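Local coordinates for protein nicotinamide-nucleotide adenylyltransferase NadR family / Ribosylnicotinamide kinase (Lactococcus lactis subsp. cremoris, PDB 6GYE) that probably makes NAD+ from nicotinamide riboside, pairing a ribosylnicotinamide kinase with a nicotinamide-nucleotide adenylyltransferase, and binds nicotinamide riboside, at residues A[44-49]-A[78-83]. Residues are numbered along the deposited sequence; the frame is centred on the assembly and turned at random. Where two conformers were deposited one is given.
Sequences VLLVVS and ENIKVS
The peptide carbonyl of Leu46 faces Ser83. Ser83 N donates to Leu46 O at 2.9 Å. In one of its two conformers, Ser83 OG lies above the carbonyl plane, 38° out of it, and may give Leu46 O a second, longer bond of 3.3 Å. The setting is a parallel beta pair at one end of the five-stranded sheet, order 3-2-1-4-5, consistent with the Rossmann-like fold of nucleotidyltransferases. Strand 80-86 is outermost, and strand 15-21 flanks 43-50 on its other side. Four further backbone bonds zip the pair from Val44 N on Asn79 O to Val48 N on Ser83 O.

Leu45, Val47, Lys81 and Ser83 occupy one face of the sheet. In the conformers given for Lys81 and Ser83, Leu45 CD1 rests on Lys81 CG at 3.9 Å and sits 3.5 Å from Ser83 OG.

Val44, Leu46, Val48, Ile80 and Val82 share the other face, packed under helices 28-40 and 63-73. With CG beside the backbone N (chi1 -60°), Leu46 crosses Ile80 and Val82 at a slant. Leu46 CD1 lies 4.0 Å from Val82 CG2, and Leu46 CG 4.0 Å from Ile80 CG2. Val48 CG2 touches Val82 CG1 at 3.9 Å.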
ATOM      1  N   VAL A  44     -10.435 -10.663 -23.438  1.00 59.40           N
ATOM      2  CA  VAL A  44     -11.153  -9.761 -22.548  1.00 56.88           C
ATOM      3  C   VAL A  44     -10.396  -8.446 -22.472  1.00 62.41           C
ATOM      4  O   VAL A  44      -9.174  -8.438 -22.272  1.00 62.83           O
ATOM      5  CB  VAL A  44     -11.320 -10.356 -21.134  1.00 60.10           C
ATOM      6  CG1 VAL A  44     -11.926  -9.338 -20.181  1.00 55.79           C
ATOM      7  CG2 VAL A  44     -12.171 -11.608 -21.173  1.00 63.02           C
ATOM      8  N   LEU A  45     -11.122  -7.343 -22.606  1.00 63.56           N
ATOM      9  CA  LEU A  45     -10.600  -6.009 -22.347  1.00 60.03           C
ATOM     10  C   LEU A  45     -11.138  -5.533 -20.999  1.00 67.63           C
ATOM     11  O   LEU A  45     -12.357  -5.396 -20.832  1.00 62.53           O
ATOM     12  CB  LEU A  45     -11.006  -5.046 -23.458  1.00 61.04           C
ATOM     13  CG  LEU A  45     -10.438  -3.628 -23.380  1.00 69.56           C
ATOM     14  CD1 LEU A  45      -8.921  -3.661 -23.428  1.00 73.08           C
ATOM     15  CD2 LEU A  45     -10.974  -2.769 -24.503  1.00 66.55           C
ATOM     16  N   LEU A  46     -10.240  -5.314 -20.030  1.00 61.00           N
ATOM     17  CA  LEU A  46     -10.623  -4.738 -18.748  1.00 59.22           C
ATOM     18  C   LEU A  46     -10.604  -3.226 -18.859  1.00 62.11           C
ATOM     19  O   LEU A  46      -9.605  -2.653 -19.298  1.00 63.35           O
ATOM     20  CB  LEU A  46      -9.692  -5.169 -17.621  1.00 62.51           C
ATOM     21  CG  LEU A  46      -9.573  -6.657 -17.319  1.00 70.59           C
ATOM     22  CD1 LEU A  46      -8.702  -6.881 -16.067  1.00 58.74           C
ATOM     23  CD2 LEU A  46     -10.957  -7.292 -17.186  1.00 79.14           C
ATOM     24  N   VAL A  47     -11.709  -2.579 -18.498  1.00 56.76           N
ATOM     25  CA  VAL A  47     -11.768  -1.125 -18.563  1.00 63.67           C
ATOM     26  C   VAL A  47     -11.759  -0.570 -17.145  1.00 61.53           C
ATOM     27  O   VAL A  47     -12.682  -0.818 -16.366  1.00 63.23           O
ATOM     28  CB  VAL A  47     -12.973  -0.630 -19.364  1.00 60.37           C
ATOM     29  CG1 VAL A  47     -13.033   0.882 -19.321  1.00 64.81           C
ATOM     30  CG2 VAL A  47     -12.842  -1.083 -20.806  1.00 57.33           C
ATOM     31  N   VAL A  48     -10.688   0.143 -16.804  1.00 59.05           N
ATOM     32  CA  VAL A  48     -10.580   0.863 -15.541  1.00 53.03           C
ATOM     33  C   VAL A  48     -11.093   2.263 -15.792  1.00 59.23           C
ATOM     34  O   VAL A  48     -10.487   3.010 -16.572  1.00 59.40           O
ATOM     35  CB  VAL A  48      -9.126   0.933 -15.049  1.00 59.89           C
ATOM     36  CG1 VAL A  48      -9.096   1.347 -13.589  1.00 60.06           C
ATOM     37  CG2 VAL A  48      -8.391  -0.355 -15.297  1.00 59.90           C
ATOM     38  N   SER A  49     -12.193   2.630 -15.144  1.00 61.40           N
ATOM     39  CA  SER A  49     -12.725   3.974 -15.314  1.00 64.43           C
ATOM     40  C   SER A  49     -12.412   4.818 -14.082  1.00 68.80           C
ATOM     41  O   SER A  49     -12.192   4.295 -12.983  1.00 67.58           O
ATOM     42  CB  SER A  49     -14.230   3.936 -15.588  1.00 64.75           C
ATOM     43  OG  SER A  49     -14.906   3.279 -14.542  1.00 74.68           O
ATOM     44  N   GLU A  78      -2.502 -14.321 -21.468  1.00 97.51           N
ATOM     45  CA  GLU A  78      -2.582 -14.299 -22.922  1.00113.61           C
ATOM     46  C   GLU A  78      -3.611 -13.280 -23.402  1.00104.29           C
ATOM     47  O   GLU A  78      -3.261 -12.236 -23.969  1.00102.14           O
ATOM     48  CB  GLU A  78      -2.933 -15.699 -23.430  1.00125.48           C
ATOM     49  CG  GLU A  78      -3.698 -16.535 -22.405  1.00126.19           C
ATOM     50  CD  GLU A  78      -3.370 -18.018 -22.491  1.00132.38           C
ATOM     51  OE1 GLU A  78      -4.113 -18.758 -23.168  1.00135.76           O
ATOM     52  OE2 GLU A  78      -2.367 -18.443 -21.881  1.00133.27           O
ATOM     53  N   ASN A  79      -4.885 -13.579 -23.151  1.00 87.82           N
ATOM     54  CA  ASN A  79      -6.003 -12.918 -23.801  1.00 85.45           C
ATOM     55  C   ASN A  79      -6.642 -11.824 -22.944  1.00 77.12           C
ATOM     56  O   ASN A  79      -7.827 -11.528 -23.118  1.00 83.56           O
ATOM     57  CB  ASN A  79      -7.049 -13.966 -24.197  1.00 98.53           C
ATOM     58  CG  ASN A  79      -7.603 -14.757 -22.989  1.00104.01           C
ATOM     59  OD1 ASN A  79      -6.907 -14.977 -21.997  1.00110.70           O
ATOM     60  ND2 ASN A  79      -8.855 -15.199 -23.093  1.00 96.68           N
ATOM     61  N   ILE A  80      -5.908 -11.218 -22.013  1.00 64.61           N
ATOM     62  CA  ILE A  80      -6.480 -10.189 -21.149  1.00 60.30           C
ATOM     63  C   ILE A  80      -5.652  -8.923 -21.271  1.00 57.88           C
ATOM     64  O   ILE A  80      -4.462  -8.921 -20.945  1.00 70.54           O
ATOM     65  CB  ILE A  80      -6.586 -10.633 -19.679  1.00 64.15           C
ATOM     66  CG1 ILE A  80      -7.478 -11.868 -19.536  1.00 62.63           C
ATOM     67  CG2 ILE A  80      -7.167  -9.510 -18.818  1.00 58.36           C
ATOM     68  CD1 ILE A  80      -7.526 -12.406 -18.131  1.00 57.43           C
ATOM     69  N   LYS A  81      -6.284  -7.851 -21.737  0.68 61.91           N
ATOM     70  CA  LYS A  81      -5.682  -6.535 -21.873  0.68 63.24           C
ATOM     71  C   LYS A  81      -6.350  -5.581 -20.892  0.68 62.40           C
ATOM     72  O   LYS A  81      -7.543  -5.705 -20.610  0.68 65.61           O
ATOM     73  CB  LYS A  81      -5.834  -6.010 -23.306  0.68 69.73           C
ATOM     74  CG  LYS A  81      -5.178  -4.652 -23.581  0.68 77.15           C
ATOM     75  CD  LYS A  81      -3.665  -4.761 -23.629  0.68 84.57           C
ATOM     76  CE  LYS A  81      -2.992  -3.429 -23.955  0.68 85.98           C
ATOM     77  NZ  LYS A  81      -1.508  -3.582 -23.917  0.68 84.97           N
ATOM     78  N   VAL A  82      -5.571  -4.633 -20.374  1.00 61.64           N
ATOM     79  CA  VAL A  82      -6.043  -3.635 -19.414  1.00 58.74           C
ATOM     80  C   VAL A  82      -5.937  -2.262 -20.054  1.00 65.90           C
ATOM     81  O   VAL A  82      -4.870  -1.893 -20.572  1.00 67.04           O
ATOM     82  CB  VAL A  82      -5.236  -3.656 -18.102  1.00 56.72           C
ATOM     83  CG1 VAL A  82      -5.702  -2.517 -17.200  1.00 55.25           C
ATOM     84  CG2 VAL A  82      -5.378  -4.996 -17.393  1.00 54.23           C
ATOM     85  N   SER A  83      -7.030  -1.502 -20.000  0.53 61.69           N
ATOM     86  CA  SER A  83      -7.102  -0.194 -20.631  0.53 64.75           C
ATOM     87  C   SER A  83      -7.802   0.787 -19.698  0.53 66.53           C
ATOM     88  O   SER A  83      -8.531   0.398 -18.781  0.53 69.13           O
ATOM     89  CB  SER A  83      -7.836  -0.263 -21.973  0.53 66.11           C
ATOM     90  OG  SER A  83      -9.204  -0.571 -21.776  0.53 61.03           O
TER